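Local coordinates for protein phosphoserine phosphatase (Thermococcus onnurineus, PDB 4AP9) that probably hydrolyses L-phosphoserine to serine and phosphate with the help of magnesium, as a member of the haloacid dehalogenase superfamily, at residues A12-E17 and E86-L91. Residues are numbered along the deposited sequence; the frame is centred on the assembly and turned at random.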
# COMPACT_ATOMS: atom_id res chain seq x y z
N ALA A 12 14.62 16.40 -12.10
CA ALA A 12 15.93 16.03 -12.63
C ALA A 12 16.89 16.00 -11.45
O ALA A 12 17.22 17.06 -10.90
CB ALA A 12 16.38 17.04 -13.66
N VAL A 13 17.31 14.81 -11.04
CA VAL A 13 18.27 14.66 -9.93
C VAL A 13 19.65 14.47 -10.52
O VAL A 13 19.85 13.59 -11.38
CB VAL A 13 17.93 13.44 -9.04
CG1 VAL A 13 18.95 13.29 -7.90
CG2 VAL A 13 16.52 13.57 -8.47
N ILE A 14 20.60 15.30 -10.09
CA ILE A 14 21.99 15.14 -10.49
C ILE A 14 22.87 14.81 -9.30
O ILE A 14 22.96 15.59 -8.34
CB ILE A 14 22.54 16.43 -11.16
CG1 ILE A 14 21.67 16.84 -12.36
CG2 ILE A 14 24.00 16.21 -11.59
CD1 ILE A 14 21.96 18.22 -12.85
N ASP A 15 23.52 13.65 -9.35
CA ASP A 15 24.57 13.31 -8.38
C ASP A 15 25.81 14.07 -8.82
O ASP A 15 26.35 13.81 -9.89
CB ASP A 15 24.82 11.80 -8.38
CG ASP A 15 25.71 11.35 -7.24
OD1 ASP A 15 25.76 12.06 -6.21
OD2 ASP A 15 26.37 10.29 -7.37
N ILE A 16 26.23 15.04 -8.00
CA ILE A 16 27.24 16.03 -8.37
C ILE A 16 28.58 15.44 -8.80
O ILE A 16 29.12 15.80 -9.84
CB ILE A 16 27.47 17.02 -7.21
CG1 ILE A 16 26.19 17.82 -6.97
CG2 ILE A 16 28.62 17.98 -7.52
CD1 ILE A 16 26.22 18.67 -5.71
N GLU A 17 29.11 14.52 -8.01
CA GLU A 17 30.46 14.03 -8.29
C GLU A 17 30.51 13.18 -9.55
O GLU A 17 29.77 12.22 -9.69
CB GLU A 17 30.99 13.23 -7.10
CG GLU A 17 31.06 14.04 -5.82
CD GLU A 17 31.15 13.16 -4.59
OE1 GLU A 17 30.21 12.35 -4.37
OE2 GLU A 17 32.14 13.26 -3.85
N GLU A 86 25.22 25.26 -17.81
CA GLU A 86 24.36 25.09 -18.97
C GLU A 86 23.44 23.88 -18.77
O GLU A 86 22.26 23.92 -19.12
CB GLU A 86 25.18 24.95 -20.25
CG GLU A 86 24.33 24.88 -21.51
CD GLU A 86 25.16 24.84 -22.78
OE1 GLU A 86 26.40 24.68 -22.69
OE2 GLU A 86 24.55 24.96 -23.87
N LEU A 87 23.99 22.80 -18.21
CA LEU A 87 23.15 21.62 -17.96
C LEU A 87 21.94 22.02 -17.14
O LEU A 87 20.80 21.78 -17.53
CB LEU A 87 23.92 20.52 -17.23
CG LEU A 87 23.08 19.30 -16.80
CD1 LEU A 87 22.39 18.68 -17.99
CD2 LEU A 87 23.91 18.24 -16.08
N VAL A 88 22.19 22.66 -16.00
CA VAL A 88 21.12 22.99 -15.08
C VAL A 88 20.13 23.98 -15.68
O VAL A 88 18.92 23.83 -15.52
CB VAL A 88 21.68 23.53 -13.75
CG1 VAL A 88 20.56 24.11 -12.89
CG2 VAL A 88 22.41 22.41 -13.01
N GLU A 89 20.62 24.99 -16.38
CA GLU A 89 19.71 25.96 -16.99
C GLU A 89 18.86 25.34 -18.11
O GLU A 89 17.68 25.69 -18.27
CB GLU A 89 20.49 27.18 -17.51
CG GLU A 89 21.09 28.00 -16.39
CD GLU A 89 21.91 29.19 -16.88
OE1 GLU A 89 22.16 29.30 -18.10
OE2 GLU A 89 22.31 30.01 -16.02
N THR A 90 19.45 24.41 -18.86
CA THR A 90 18.74 23.74 -19.94
C THR A 90 17.67 22.79 -19.40
O THR A 90 16.55 22.75 -19.90
CB THR A 90 19.70 22.99 -20.85
OG1 THR A 90 20.70 23.90 -21.34
CG2 THR A 90 18.94 22.37 -22.04
N LEU A 91 18.03 22.02 -18.38
CA LEU A 91 17.05 21.21 -17.67
C LEU A 91 15.81 22.02 -17.27
O LEU A 91 14.69 21.57 -17.47
CB LEU A 91 17.69 20.58 -16.43
CG LEU A 91 18.58 19.38 -16.75
CD1 LEU A 91 19.52 19.08 -15.58
CD2 LEU A 91 17.73 18.17 -17.09
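Ile14 places CG1 anti to its carbonyl carbon (chi1 -56°) and then runs on extended through chi2, which carries CD1 out from the strand to Leu87, whose CG, anti to the backbone N (chi1 174°), directs CD2 toward it. This is helix-on-sheet packing in the Rossmann-like core of a haloacid dehalogenase phosphatase, and a compact example of how alternate residues of a strand face the helix layer that covers the sheet. Strand 11-15 lies between the parallel strands 97-102 and 153-157, and helix 82-93 leads into the former, running nearly antiparallel to strand 12-15 with the axes 10.7 Å apart. Only Ala12 and Ile14 of 12-17 touch 86-91; Val13, between them, turns its CB away.

The CD1 methyl of Ile14 makes three of the four side-chain contacts. It meets CD2 of Leu87 end to end at 3.8 Å, slants against CD1 of Leu91, also at 3.8 Å, and grazes CG2 of Val88 at 4.2 Å, so one strand methyl settles among three side chains, two neighbours on one turn and Leu91 a turn later. Met156 closes in on both Ile14 and Leu91, while Leu192 and Ile196 of helix 189-197 pack against Leu87. All of the touching residues are buried, and the contact is purely apolar. At its C-terminal end the same strand carries Asp15, salt-bridged to Lys141; that lysine is one of the residues lining the pocket of the bound 3-pyridinium-1-ylpropane-1-sulfonate. Leu91 divides its two branches between the strand residues: CD1 goes to Ile14, and CD2 rests on CB of Ala12 at 3.9 Å.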